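Local coordinates for tRNA(Ile2) 2-agmatinylcytidine synthetase TiaS (Archaeoglobus fulgidus, PDB 5XOB), which catalyses the ATP-dependent transfer of agmatine onto the wobble cytidine of its isoleucine tRNA substrate, switching the codon it reads from AUG to AUA, at residues Val3-Asp8 against Ala94-Glu99; Phe39-Arg44 against Ala58-Val63; Val74-Ile79 against Pro132-Lys137; Val103-Phe108 against Ala147-Glu152; Glu121-Ile126 against Arg140-Ala145. One frame throughout, in Å; residues are numbered along the deposited sequence.

Interaction 1 (Val3-Asp8 against Ala94-Glu99); sequences VWVGID and AVFVDE. With MG (magnesium ion), chain C.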
# COMPACT_ATOMS: atom_id res chain seq x y z
N VAL A 3 -1.34 -20.11 -22.79
CA VAL A 3 -2.42 -20.09 -21.80
C VAL A 3 -1.98 -19.43 -20.50
O VAL A 3 -0.92 -19.74 -19.93
CB VAL A 3 -2.93 -21.52 -21.50
CG1 VAL A 3 -4.11 -21.48 -20.54
CG2 VAL A 3 -3.33 -22.22 -22.79
N TRP A 4 -2.81 -18.50 -20.03
CA TRP A 4 -2.61 -17.81 -18.76
C TRP A 4 -3.15 -18.64 -17.61
O TRP A 4 -4.32 -19.05 -17.63
CB TRP A 4 -3.32 -16.45 -18.76
CG TRP A 4 -2.53 -15.33 -19.37
CD1 TRP A 4 -2.72 -14.78 -20.61
CD2 TRP A 4 -1.43 -14.62 -18.78
NE1 TRP A 4 -1.80 -13.77 -20.82
CE2 TRP A 4 -1.00 -13.65 -19.71
CE3 TRP A 4 -0.76 -14.72 -17.55
CZ2 TRP A 4 0.06 -12.78 -19.45
CZ3 TRP A 4 0.29 -13.84 -17.29
CH2 TRP A 4 0.70 -12.89 -18.24
N VAL A 5 -2.31 -18.88 -16.61
CA VAL A 5 -2.71 -19.62 -15.42
C VAL A 5 -2.84 -18.69 -14.23
O VAL A 5 -1.94 -17.90 -13.95
CB VAL A 5 -1.69 -20.72 -15.09
CG1 VAL A 5 -2.16 -21.50 -13.87
CG2 VAL A 5 -1.50 -21.64 -16.28
N GLY A 6 -3.96 -18.80 -13.51
CA GLY A 6 -4.25 -17.94 -12.37
C GLY A 6 -4.45 -18.78 -11.14
O GLY A 6 -4.98 -19.88 -11.24
N ILE A 7 -3.99 -18.28 -9.99
CA ILE A 7 -4.09 -19.01 -8.72
C ILE A 7 -4.23 -18.04 -7.54
O ILE A 7 -3.53 -17.03 -7.50
CB ILE A 7 -2.84 -19.88 -8.44
CG1 ILE A 7 -2.42 -20.69 -9.68
CG2 ILE A 7 -3.10 -20.84 -7.29
CD1 ILE A 7 -1.11 -21.43 -9.53
N ASP A 8 -5.12 -18.35 -6.59
CA ASP A 8 -5.18 -17.64 -5.29
C ASP A 8 -5.70 -18.55 -4.16
O ASP A 8 -6.17 -19.66 -4.40
CB ASP A 8 -6.04 -16.37 -5.39
CG ASP A 8 -5.80 -15.35 -4.24
OD1 ASP A 8 -4.85 -15.53 -3.44
OD2 ASP A 8 -6.56 -14.36 -4.14
N ALA A 94 -8.04 -21.86 -9.30
CA ALA A 94 -7.16 -21.64 -10.42
C ALA A 94 -7.93 -21.65 -11.72
O ALA A 94 -8.92 -22.36 -11.85
CB ALA A 94 -6.05 -22.67 -10.45
N VAL A 95 -7.47 -20.84 -12.66
CA VAL A 95 -8.10 -20.73 -13.97
C VAL A 95 -7.07 -20.81 -15.08
O VAL A 95 -5.87 -20.57 -14.87
CB VAL A 95 -8.89 -19.43 -14.11
CG1 VAL A 95 -10.07 -19.42 -13.14
CG2 VAL A 95 -7.99 -18.21 -13.88
N PHE A 96 -7.57 -21.13 -16.27
CA PHE A 96 -6.71 -21.42 -17.41
C PHE A 96 -7.34 -20.78 -18.63
O PHE A 96 -8.35 -21.26 -19.14
CB PHE A 96 -6.55 -22.94 -17.54
CG PHE A 96 -6.25 -23.61 -16.23
CD1 PHE A 96 -4.93 -23.78 -15.80
CD2 PHE A 96 -7.28 -24.02 -15.39
CE1 PHE A 96 -4.65 -24.38 -14.58
CE2 PHE A 96 -7.01 -24.61 -14.17
CZ PHE A 96 -5.69 -24.79 -13.76
N VAL A 97 -6.73 -19.69 -19.10
CA VAL A 97 -7.38 -18.74 -20.01
C VAL A 97 -6.52 -18.52 -21.26
O VAL A 97 -5.32 -18.28 -21.14
CB VAL A 97 -7.63 -17.39 -19.29
CG1 VAL A 97 -8.12 -16.31 -20.25
CG2 VAL A 97 -8.62 -17.55 -18.14
N ASP A 98 -7.15 -18.57 -22.43
CA ASP A 98 -6.46 -18.24 -23.69
C ASP A 98 -5.93 -16.81 -23.62
O ASP A 98 -6.62 -15.90 -23.17
CB ASP A 98 -7.40 -18.40 -24.88
N GLU A 99 -4.69 -16.62 -24.06
CA GLU A 99 -4.09 -15.29 -24.12
C GLU A 99 -5.09 -14.26 -24.64
O GLU A 99 -5.28 -13.19 -24.06
CB GLU A 99 -2.86 -15.31 -25.01
CG GLU A 99 -1.93 -14.13 -24.83
CD GLU A 99 -0.66 -14.27 -25.63
OE1 GLU A 99 -0.69 -14.96 -26.68
OE2 GLU A 99 0.36 -13.70 -25.22
MG MG C . -4.68 -13.91 -1.45
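Val5 and Phe96 meet across an antiparallel strand pair, 2-8 with 93-98, within the TCKD part of an eight-stranded mixed sheet, the two segment axes running at 158°. With CG1 anti to the backbone N (chi1 -178°), Val5 brings that methyl to 3.9 Å from Phe96 CE1, reaching the ring at a slant. Val3 has the same torsion, and its CG1 lies 4.1 Å from Phe96 CB. Ile7 CG1 meets the Ala94 methyl further along this face, which helix 68-82 covers with Leu71, Val72 and Val75. On the reverse face Trp4 packs its CB beside that of Val97 and offers the pyrrole edge of its indole to Glu99: Trp4 CD1 is 3.8 Å from Glu99 CA, which lies near the ring plane. The Glu99 carboxylate is turned 61° from the indole, and its OE2 forms a salt bridge with Arg2. Gly6 stands across from Val95, whose CG2 would crowd any CB placed there, while Val149 of helix 141-150 packs over this face. Backbone bonds in both directions join Trp4 with Val97 and Gly6 with Val95; Trp4 N to Val97 O measures 2.8 Å. Where the first strand ends, Asp8 OD1 binds the magnesium ion at 2.6 Å, a site shared with phosphothreonine Thr18.

Interaction 2 (Phe39-Arg44 against Ala58-Val63); sequences FPRLIR and AVSFLV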
# COMPACT_ATOMS: atom_id res chain seq x y z
N PHE A 39 7.78 -13.09 -17.08
CA PHE A 39 7.71 -13.20 -15.62
C PHE A 39 6.27 -13.49 -15.18
O PHE A 39 5.31 -13.13 -15.87
CB PHE A 39 8.22 -11.92 -14.95
CG PHE A 39 9.70 -11.70 -15.11
CD1 PHE A 39 10.19 -10.55 -15.72
CD2 PHE A 39 10.61 -12.66 -14.66
CE1 PHE A 39 11.56 -10.36 -15.88
CE2 PHE A 39 11.97 -12.48 -14.82
CZ PHE A 39 12.45 -11.33 -15.43
N PRO A 40 6.12 -14.16 -14.03
CA PRO A 40 4.79 -14.29 -13.46
C PRO A 40 4.39 -12.95 -12.87
O PRO A 40 5.24 -12.06 -12.72
CB PRO A 40 4.99 -15.31 -12.35
CG PRO A 40 6.38 -15.05 -11.88
CD PRO A 40 7.16 -14.64 -13.10
N ARG A 41 3.12 -12.80 -12.55
CA ARG A 41 2.60 -11.55 -12.04
C ARG A 41 2.03 -11.78 -10.66
O ARG A 41 1.44 -12.82 -10.40
CB ARG A 41 1.56 -10.98 -13.00
CG ARG A 41 1.96 -11.12 -14.47
CD ARG A 41 1.20 -10.17 -15.38
NE ARG A 41 -0.24 -10.33 -15.22
CZ ARG A 41 -1.15 -9.41 -15.53
NH1 ARG A 41 -0.80 -8.23 -16.03
NH2 ARG A 41 -2.44 -9.66 -15.32
N LEU A 42 2.26 -10.82 -9.76
CA LEU A 42 1.71 -10.82 -8.41
C LEU A 42 0.75 -9.64 -8.28
O LEU A 42 1.18 -8.48 -8.23
CB LEU A 42 2.83 -10.70 -7.39
CG LEU A 42 2.53 -11.04 -5.92
CD1 LEU A 42 3.52 -10.30 -5.03
CD2 LEU A 42 1.11 -10.75 -5.47
N ILE A 43 -0.54 -9.94 -8.20
CA ILE A 43 -1.61 -8.93 -8.23
C ILE A 43 -2.29 -8.81 -6.86
O ILE A 43 -3.04 -9.69 -6.47
CB ILE A 43 -2.68 -9.32 -9.28
CG1 ILE A 43 -2.04 -9.53 -10.66
CG2 ILE A 43 -3.79 -8.28 -9.34
CD1 ILE A 43 -1.30 -8.34 -11.24
N ARG A 44 -2.02 -7.72 -6.14
CA ARG A 44 -2.74 -7.42 -4.89
C ARG A 44 -4.15 -6.88 -5.16
O ARG A 44 -4.35 -6.02 -6.02
CB ARG A 44 -1.98 -6.41 -4.04
CG ARG A 44 -0.62 -6.88 -3.58
CD ARG A 44 -0.70 -7.91 -2.46
NE ARG A 44 0.63 -8.34 -2.05
CZ ARG A 44 0.91 -9.31 -1.19
NH1 ARG A 44 -0.06 -10.01 -0.62
NH2 ARG A 44 2.18 -9.59 -0.92
N ALA A 58 -3.08 -12.42 -5.44
CA ALA A 58 -3.15 -13.56 -6.35
C ALA A 58 -1.99 -13.54 -7.37
O ALA A 58 -1.34 -12.51 -7.55
CB ALA A 58 -4.48 -13.55 -7.09
N VAL A 59 -1.76 -14.67 -8.04
CA VAL A 59 -0.65 -14.81 -8.99
C VAL A 59 -1.12 -15.39 -10.33
O VAL A 59 -2.00 -16.26 -10.37
CB VAL A 59 0.47 -15.74 -8.43
CG1 VAL A 59 1.64 -15.87 -9.41
CG2 VAL A 59 0.96 -15.26 -7.07
N SER A 60 -0.53 -14.91 -11.42
CA SER A 60 -0.70 -15.53 -12.73
C SER A 60 0.62 -15.72 -13.47
O SER A 60 1.64 -15.10 -13.14
CB SER A 60 -1.64 -14.71 -13.60
OG SER A 60 -1.20 -13.37 -13.71
N PHE A 61 0.61 -16.60 -14.48
CA PHE A 61 1.75 -16.73 -15.37
C PHE A 61 1.34 -17.30 -16.72
O PHE A 61 0.35 -18.03 -16.83
CB PHE A 61 2.85 -17.60 -14.74
CG PHE A 61 2.40 -18.98 -14.35
CD1 PHE A 61 2.59 -20.06 -15.21
CD2 PHE A 61 1.80 -19.20 -13.11
CE1 PHE A 61 2.18 -21.33 -14.85
CE2 PHE A 61 1.39 -20.48 -12.74
CZ PHE A 61 1.58 -21.54 -13.61
N LEU A 62 2.11 -16.95 -17.75
CA LEU A 62 1.83 -17.36 -19.11
C LEU A 62 2.65 -18.60 -19.48
O LEU A 62 3.87 -18.62 -19.28
CB LEU A 62 2.17 -16.23 -20.08
CG LEU A 62 1.68 -16.36 -21.53
CD1 LEU A 62 0.17 -16.57 -21.60
CD2 LEU A 62 2.06 -15.12 -22.33
N VAL A 63 1.98 -19.61 -20.03
CA VAL A 63 2.66 -20.81 -20.50
C VAL A 63 2.30 -21.14 -21.94
O VAL A 63 1.29 -20.68 -22.45
CB VAL A 63 2.35 -22.03 -19.62
CG1 VAL A 63 2.72 -21.73 -18.18
CG2 VAL A 63 0.88 -22.40 -19.72
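Arg41 and Ser60 form a hydrogen-bonded antiparallel pair, with Arg41 N 2.8 Å from Ser60 O and the Ser60 N bonded in return to Arg41 O. Next along, Ile43 and Ala58 exchange a second pair of backbone hydrogen bonds, Ile43 N to Ala58 O at 2.8 Å. Beside these bonds Val59 CG1 lies 3.2 Å from Arg41 O, and Pro40 CB rests 3.9 Å from Phe61 CB. The polar side chains that meet across the pair are Arg41 and Ser60. The Ser60 OG lies in the guanidinium plane at its edge, 3.5 Å from Arg41 NE, but its hydrogen bond goes to Ala148 O. That carbonyl also accepts from Arg41 NH2, which bonds Ala151 O as well, so the carbonyls at and just beyond the end of helix 141-150 probably hold the guanidinium's rotation; the Arg41 chain bends at chi3 (-55°) on its way there. Over the other face, helix 20-32 sets Ala22 against Val59 and Met26 against Pro40 and Phe61. Outward in the sheet, strand 57-64 adjoins strand 2-8, and strand 35-44 runs parallel to strand 239-244. Two sequence-adjacent antiparallel strands, joined by a long connection, make this a β-hairpin in the interior of the mixed sheet.

Interaction 3 (Val74-Ile79 against Pro132-Lys137); sequences VVNEVI and PHLRHK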
# COMPACT_ATOMS: atom_id res chain seq x y z
N VAL A 74 -1.85 -30.91 -14.06
CA VAL A 74 -0.55 -30.65 -13.46
C VAL A 74 -0.71 -29.72 -12.27
O VAL A 74 -0.28 -30.04 -11.16
CB VAL A 74 0.43 -30.02 -14.46
CG1 VAL A 74 1.65 -29.48 -13.73
CG2 VAL A 74 0.86 -31.05 -15.50
N VAL A 75 -1.34 -28.57 -12.51
CA VAL A 75 -1.58 -27.59 -11.46
C VAL A 75 -2.43 -28.20 -10.36
O VAL A 75 -2.16 -27.99 -9.17
CB VAL A 75 -2.29 -26.34 -12.02
CG1 VAL A 75 -2.75 -25.42 -10.90
CG2 VAL A 75 -1.36 -25.59 -12.96
N ASN A 76 -3.44 -28.95 -10.75
CA ASN A 76 -4.31 -29.60 -9.78
C ASN A 76 -3.54 -30.42 -8.76
O ASN A 76 -3.79 -30.34 -7.56
CB ASN A 76 -5.30 -30.51 -10.51
CG ASN A 76 -6.27 -31.17 -9.56
OD1 ASN A 76 -6.76 -30.54 -8.63
ND2 ASN A 76 -6.55 -32.44 -9.79
N GLU A 77 -2.60 -31.20 -9.25
CA GLU A 77 -1.82 -32.12 -8.43
C GLU A 77 -0.86 -31.37 -7.53
O GLU A 77 -0.64 -31.76 -6.38
CB GLU A 77 -1.07 -33.09 -9.33
CG GLU A 77 -2.00 -34.05 -10.07
CD GLU A 77 -1.36 -34.75 -11.26
OE1 GLU A 77 -0.11 -34.71 -11.41
OE2 GLU A 77 -2.13 -35.34 -12.05
N VAL A 78 -0.29 -30.30 -8.07
CA VAL A 78 0.55 -29.38 -7.29
C VAL A 78 -0.20 -28.86 -6.08
O VAL A 78 0.35 -28.76 -4.98
CB VAL A 78 0.99 -28.17 -8.14
CG1 VAL A 78 1.69 -27.12 -7.28
CG2 VAL A 78 1.89 -28.61 -9.28
N ILE A 79 -1.47 -28.53 -6.30
CA ILE A 79 -2.31 -27.99 -5.24
C ILE A 79 -2.58 -29.06 -4.19
O ILE A 79 -2.40 -28.82 -3.00
CB ILE A 79 -3.65 -27.46 -5.79
CG1 ILE A 79 -3.40 -26.25 -6.69
CG2 ILE A 79 -4.58 -27.08 -4.65
CD1 ILE A 79 -4.57 -25.89 -7.58
N PRO A 132 -11.80 -23.30 -18.13
CA PRO A 132 -11.45 -24.41 -17.27
C PRO A 132 -10.83 -23.91 -15.98
O PRO A 132 -10.11 -22.90 -15.99
CB PRO A 132 -10.43 -25.20 -18.09
CG PRO A 132 -10.47 -24.63 -19.47
CD PRO A 132 -10.92 -23.22 -19.31
N HIS A 133 -11.09 -24.61 -14.90
CA HIS A 133 -10.81 -24.09 -13.58
C HIS A 133 -10.78 -25.20 -12.54
O HIS A 133 -11.30 -26.29 -12.77
CB HIS A 133 -11.89 -23.09 -13.20
CG HIS A 133 -13.27 -23.67 -13.18
ND1 HIS A 133 -13.93 -24.08 -14.32
CD2 HIS A 133 -14.13 -23.90 -12.15
CE1 HIS A 133 -15.12 -24.54 -14.00
NE2 HIS A 133 -15.27 -24.44 -12.69
N LEU A 134 -10.16 -24.90 -11.40
CA LEU A 134 -10.14 -25.79 -10.25
C LEU A 134 -10.66 -25.02 -9.05
O LEU A 134 -10.32 -23.86 -8.88
CB LEU A 134 -8.71 -26.26 -9.96
CG LEU A 134 -8.06 -27.04 -11.09
CD1 LEU A 134 -6.55 -27.09 -10.90
CD2 LEU A 134 -8.63 -28.45 -11.16
N ARG A 135 -11.49 -25.66 -8.24
CA ARG A 135 -11.94 -25.07 -6.98
C ARG A 135 -12.00 -26.16 -5.93
O ARG A 135 -13.03 -26.79 -5.72
CB ARG A 135 -13.30 -24.36 -7.15
CG ARG A 135 -14.47 -25.27 -7.47
CD ARG A 135 -15.51 -24.61 -8.36
NE ARG A 135 -16.80 -24.37 -7.70
CZ ARG A 135 -17.98 -24.40 -8.33
NH1 ARG A 135 -18.06 -24.67 -9.63
NH2 ARG A 135 -19.10 -24.17 -7.65
N HIS A 136 -10.87 -26.39 -5.27
CA HIS A 136 -10.73 -27.59 -4.45
C HIS A 136 -11.67 -27.62 -3.26
O HIS A 136 -11.98 -28.70 -2.74
CB HIS A 136 -9.29 -27.78 -4.01
CG HIS A 136 -8.42 -28.29 -5.10
ND1 HIS A 136 -8.06 -27.51 -6.19
CD2 HIS A 136 -7.86 -29.51 -5.32
CE1 HIS A 136 -7.31 -28.22 -7.01
NE2 HIS A 136 -7.17 -29.44 -6.50
N LYS A 137 -12.13 -26.45 -2.83
CA LYS A 137 -13.10 -26.38 -1.75
C LYS A 137 -14.17 -25.36 -2.12
O LYS A 137 -14.90 -25.54 -3.11
CB LYS A 137 -12.39 -26.04 -0.43
CG LYS A 137 -11.13 -26.86 -0.18
CD LYS A 137 -10.79 -27.06 1.28
CE LYS A 137 -10.97 -25.80 2.11
NZ LYS A 137 -10.23 -25.87 3.40
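Leu134 reaches helix 68-82 first, setting its CD1 3.5 Å from Asn76 CA. The same methyl touches Val75 CG1 and lies 4.0 Å from Ile79 CD1, so this one branch meets three helix residues. Two residues on, His136 lays its imidazole against Ile79 in a CH-pi contact: Ile79 CG2 stands 3.8 Å from the centroid of the His136 ring, only 10° off the ring normal. At the ring edge is the amide of Asn76, which a chi1 of -178° swings away from its own backbone N. Its OD1 is modelled too close to the ring, so the hydrogen bond from His136 NE2 is doubtful. Were His136 an alanine, Ile79 CG2 would probably lose the ring face it covers and the Asn76 amide its imidazole neighbour. Strand 133-135 is an edge of the sheet, bonded through Leu134 to Ala94 of strand 93-98; helix 68-82 lies on one side of it, backed by helix 20-32, while His133 and Arg135 turn to helix 119-129.

Interaction 4 (Val103-Phe108 against Ala147-Glu152); sequences VKLKPF and AAVGAE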
# COMPACT_ATOMS: atom_id res chain seq x y z
N VAL A 103 -7.82 -10.39 -21.98
CA VAL A 103 -8.21 -8.99 -22.15
C VAL A 103 -9.66 -8.76 -21.71
O VAL A 103 -9.94 -7.74 -21.07
CB VAL A 103 -7.95 -8.51 -23.61
CG1 VAL A 103 -8.88 -9.19 -24.60
CG2 VAL A 103 -8.05 -6.99 -23.72
N LYS A 104 -10.56 -9.70 -21.99
CA LYS A 104 -11.96 -9.55 -21.59
C LYS A 104 -12.17 -9.51 -20.07
O LYS A 104 -13.25 -9.17 -19.60
CB LYS A 104 -12.83 -10.64 -22.22
CG LYS A 104 -13.03 -10.44 -23.72
CD LYS A 104 -13.97 -11.47 -24.32
CE LYS A 104 -13.79 -11.57 -25.84
NZ LYS A 104 -14.12 -12.93 -26.35
N LEU A 105 -11.12 -9.84 -19.31
CA LEU A 105 -11.17 -9.88 -17.84
C LEU A 105 -10.62 -8.63 -17.14
O LEU A 105 -10.57 -8.59 -15.91
CB LEU A 105 -10.40 -11.09 -17.32
CG LEU A 105 -10.90 -12.49 -17.67
CD1 LEU A 105 -9.92 -13.51 -17.11
CD2 LEU A 105 -12.30 -12.73 -17.13
N LYS A 106 -10.19 -7.63 -17.90
CA LYS A 106 -9.67 -6.40 -17.31
C LYS A 106 -10.68 -5.78 -16.33
O LYS A 106 -10.32 -5.42 -15.21
CB LYS A 106 -9.26 -5.38 -18.38
CG LYS A 106 -8.37 -4.27 -17.86
CD LYS A 106 -8.49 -2.99 -18.68
CE LYS A 106 -8.49 -1.74 -17.80
NZ LYS A 106 -9.68 -1.66 -16.90
N PRO A 107 -11.95 -5.65 -16.75
CA PRO A 107 -12.96 -5.09 -15.85
C PRO A 107 -13.13 -5.89 -14.56
O PRO A 107 -13.25 -5.31 -13.48
CB PRO A 107 -14.26 -5.15 -16.68
CG PRO A 107 -13.82 -5.24 -18.10
CD PRO A 107 -12.52 -5.99 -18.07
N PHE A 108 -13.17 -7.21 -14.69
CA PHE A 108 -13.27 -8.07 -13.52
C PHE A 108 -12.13 -7.77 -12.56
O PHE A 108 -12.37 -7.47 -11.38
CB PHE A 108 -13.22 -9.56 -13.93
CG PHE A 108 -13.51 -10.50 -12.78
CD1 PHE A 108 -14.81 -10.95 -12.55
CD2 PHE A 108 -12.50 -10.92 -11.92
CE1 PHE A 108 -15.09 -11.80 -11.49
CE2 PHE A 108 -12.77 -11.77 -10.87
CZ PHE A 108 -14.07 -12.21 -10.65
N ALA A 147 -8.70 -12.41 -11.35
CA ALA A 147 -8.14 -11.06 -11.26
C ALA A 147 -6.65 -11.02 -11.63
O ALA A 147 -6.20 -10.06 -12.25
CB ALA A 147 -8.35 -10.48 -9.87
N ALA A 148 -5.90 -12.04 -11.25
CA ALA A 148 -4.49 -12.10 -11.61
C ALA A 148 -4.31 -12.19 -13.12
O ALA A 148 -3.32 -11.72 -13.67
CB ALA A 148 -3.80 -13.28 -10.92
N VAL A 149 -5.27 -12.81 -13.79
CA VAL A 149 -5.23 -13.00 -15.24
C VAL A 149 -5.69 -11.75 -15.99
O VAL A 149 -5.09 -11.39 -17.01
CB VAL A 149 -6.07 -14.25 -15.64
CG1 VAL A 149 -6.27 -14.35 -17.15
CG2 VAL A 149 -5.41 -15.52 -15.12
N GLY A 150 -6.73 -11.09 -15.49
CA GLY A 150 -7.32 -9.93 -16.18
C GLY A 150 -6.64 -8.59 -15.97
O GLY A 150 -6.74 -7.69 -16.82
N ALA A 151 -5.93 -8.44 -14.85
CA ALA A 151 -5.43 -7.14 -14.44
C ALA A 151 -4.56 -6.51 -15.51
O ALA A 151 -3.58 -7.12 -15.94
CB ALA A 151 -4.65 -7.28 -13.14
N GLU A 152 -4.92 -5.30 -15.94
CA GLU A 152 -4.06 -4.50 -16.80
C GLU A 152 -3.15 -3.63 -15.95
O GLU A 152 -3.62 -2.92 -15.06
CB GLU A 152 -4.85 -3.62 -17.76
CG GLU A 152 -3.97 -2.60 -18.48
CD GLU A 152 -4.65 -1.94 -19.66
OE1 GLU A 152 -4.44 -0.71 -19.84
OE2 GLU A 152 -5.38 -2.62 -20.42
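Leu105 and Gly150 meet in a close backbone contact that joins the start of helix 106-114, with the 3-10 turn before it, to the C-terminal end of helix 141-150. Gly150 CA lies 3.5 Å from Leu105 CB, and the same CA makes a CA-H...O contact to Leu105 O. A second such contact runs the other way, Lys106 CA to Gly150 O at 3.2 Å, with 145° at the hydrogen. Any CB on Gly150 would fall about 2.2 Å from Leu105 O, a clash, so the approach depends on glycine. Leu105 sends CD1 to 3.7 Å from Val149 CG1, and a chi1 near 180° (-172°) carries the Phe108 ring obliquely toward Ala147 N. Outside this, the bent Lys106 chain crosses Glu152 at a slant, Lys106 CG 3.6 Å from Glu152 CB. Lys106 NZ stays 5.6 Å from Glu152 OE2 and forms a salt bridge with Asp110 instead. Asp110 would probably lose its salt-bridge partner, and Glu152 CB its methylene cover, if a serine replaced Lys106. With no hydrogen bond between the segments, the join relies on close fit and weak CA-H...O contacts, to which the Lys106-Glu152 charge pair probably adds only a modest, longer-range attraction.

Interaction 5 (Glu121-Ile126 against Arg140-Ala145); sequences EALFVI and RGLIGA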
# COMPACT_ATOMS: atom_id res chain seq x y z
N GLU A 121 -20.31 -14.16 -9.23
CA GLU A 121 -19.81 -13.40 -10.36
C GLU A 121 -18.64 -14.13 -11.02
O GLU A 121 -18.65 -14.35 -12.23
CB GLU A 121 -19.39 -12.00 -9.93
CG GLU A 121 -18.87 -11.15 -11.08
CD GLU A 121 -19.12 -9.66 -10.92
OE1 GLU A 121 -19.43 -9.21 -9.78
OE2 GLU A 121 -19.00 -8.93 -11.94
N ALA A 122 -17.65 -14.53 -10.22
CA ALA A 122 -16.54 -15.34 -10.74
C ALA A 122 -17.09 -16.53 -11.53
O ALA A 122 -16.67 -16.79 -12.66
CB ALA A 122 -15.64 -15.83 -9.60
N LEU A 123 -18.04 -17.23 -10.93
CA LEU A 123 -18.62 -18.40 -11.54
C LEU A 123 -19.35 -18.07 -12.81
O LEU A 123 -19.26 -18.80 -13.80
CB LEU A 123 -19.58 -19.09 -10.58
CG LEU A 123 -18.93 -19.69 -9.34
CD1 LEU A 123 -20.01 -20.16 -8.36
CD2 LEU A 123 -17.99 -20.83 -9.71
N PHE A 124 -20.10 -16.98 -12.79
CA PHE A 124 -20.84 -16.58 -13.98
C PHE A 124 -19.89 -16.39 -15.16
O PHE A 124 -20.14 -16.87 -16.27
CB PHE A 124 -21.62 -15.29 -13.75
CG PHE A 124 -22.26 -14.74 -14.99
CD1 PHE A 124 -23.43 -15.31 -15.49
CD2 PHE A 124 -21.69 -13.68 -15.68
CE1 PHE A 124 -24.02 -14.82 -16.64
CE2 PHE A 124 -22.28 -13.18 -16.83
CZ PHE A 124 -23.45 -13.75 -17.31
N VAL A 125 -18.80 -15.68 -14.90
CA VAL A 125 -17.81 -15.38 -15.93
C VAL A 125 -17.20 -16.67 -16.47
O VAL A 125 -17.04 -16.83 -17.69
CB VAL A 125 -16.69 -14.48 -15.36
CG1 VAL A 125 -15.53 -14.34 -16.34
CG2 VAL A 125 -17.25 -13.11 -15.02
N ILE A 126 -16.88 -17.59 -15.57
CA ILE A 126 -16.30 -18.86 -15.97
C ILE A 126 -17.25 -19.64 -16.88
O ILE A 126 -16.83 -20.11 -17.94
CB ILE A 126 -15.89 -19.71 -14.75
CG1 ILE A 126 -14.69 -19.05 -14.06
CG2 ILE A 126 -15.53 -21.12 -15.18
CD1 ILE A 126 -14.40 -19.56 -12.67
N ARG A 140 -13.77 -19.30 -3.52
CA ARG A 140 -13.44 -17.91 -3.21
C ARG A 140 -12.14 -17.54 -3.91
O ARG A 140 -11.97 -16.42 -4.37
CB ARG A 140 -13.32 -17.68 -1.70
N GLY A 141 -11.24 -18.51 -4.03
CA GLY A 141 -9.97 -18.32 -4.71
C GLY A 141 -10.05 -18.08 -6.21
O GLY A 141 -9.07 -17.63 -6.81
N LEU A 142 -11.18 -18.39 -6.83
CA LEU A 142 -11.34 -18.14 -8.26
C LEU A 142 -11.47 -16.64 -8.58
O LEU A 142 -11.23 -16.20 -9.71
CB LEU A 142 -12.56 -18.88 -8.79
CG LEU A 142 -12.53 -20.40 -8.65
CD1 LEU A 142 -13.94 -20.94 -8.80
CD2 LEU A 142 -11.58 -21.03 -9.66
N ILE A 143 -11.87 -15.86 -7.57
CA ILE A 143 -11.94 -14.41 -7.70
C ILE A 143 -10.54 -13.88 -7.96
O ILE A 143 -10.28 -13.26 -9.00
CB ILE A 143 -12.52 -13.76 -6.42
CG1 ILE A 143 -13.98 -14.19 -6.21
CG2 ILE A 143 -12.46 -12.24 -6.51
CD1 ILE A 143 -14.48 -13.98 -4.79
N GLY A 144 -9.63 -14.15 -7.03
CA GLY A 144 -8.23 -13.77 -7.18
C GLY A 144 -7.54 -14.33 -8.42
O GLY A 144 -6.79 -13.62 -9.09
N ALA A 145 -7.80 -15.61 -8.71
CA ALA A 145 -7.25 -16.27 -9.90
C ALA A 145 -7.65 -15.54 -11.18
O ALA A 145 -6.81 -15.27 -12.04
CB ALA A 145 -7.69 -17.73 -9.96
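Leu142 and Ile126 both carry their first branch anti to the carbonyl carbon (chi1 -60° for Leu142 CG, -70° for Ile126 CG1), and an extended second torsion then brings Leu142 CD1 and Ile126 CD1 to 4.1 Å. The two side chains cross at about a right angle. One turn before Ile126 on helix 119-129, Leu123 slants in, its CD2 4.2 Å from that same Leu142 CD1, so one leucine methyl touches two residues three apart in sequence. Nearer the start of segment 121-126, Ala122 points its methyl toward the other helix, with Ala122 CB 4.1 Å from Ile143 CG1 and 4.4 Å from Leu142 CB. Such small side-chain bulk fits the short backbone separation here, the CA atoms of Ala122 and Ile143 being 5.6 Å apart. This is helix-on-helix packing, helix 119-129 against the first turns of helix 141-150, with segment axes 60° apart and 9.3 Å at closest approach. The link between the helices includes edge strand 133-135, whose His133 and Arg135 also touch Leu142. No hydrogen bond spans the two segments. Phe108 of helix 106-114 packs against Ala122 and Leu117 against Ile143; on the sheet side Val95 of strand 93-98 lies against Leu142.

Overall arrangement
All five contacts lie in the N-terminal part of the chain, around one mixed sheet. Interactions 1 and 2, their centres about 9 Å apart, pair its strands and share the border between 2-8 and 57-64; along the chain interaction 2 is nested within interaction 1. Interaction 3 adds the edge strand 133-135 beside 93-98 and brings in helix 68-82. Interactions 4 and 5, their centres about 11 Å apart, both use helix 141-150, with interaction 5 nested inside interaction 4; this helix packs on the strands of interactions 1 and 2. Interactions 3 and 4 do not touch, their centres about 20 Å apart. Helix layers thus flank a sheet that carries the magnesium-binding aspartate at a strand end.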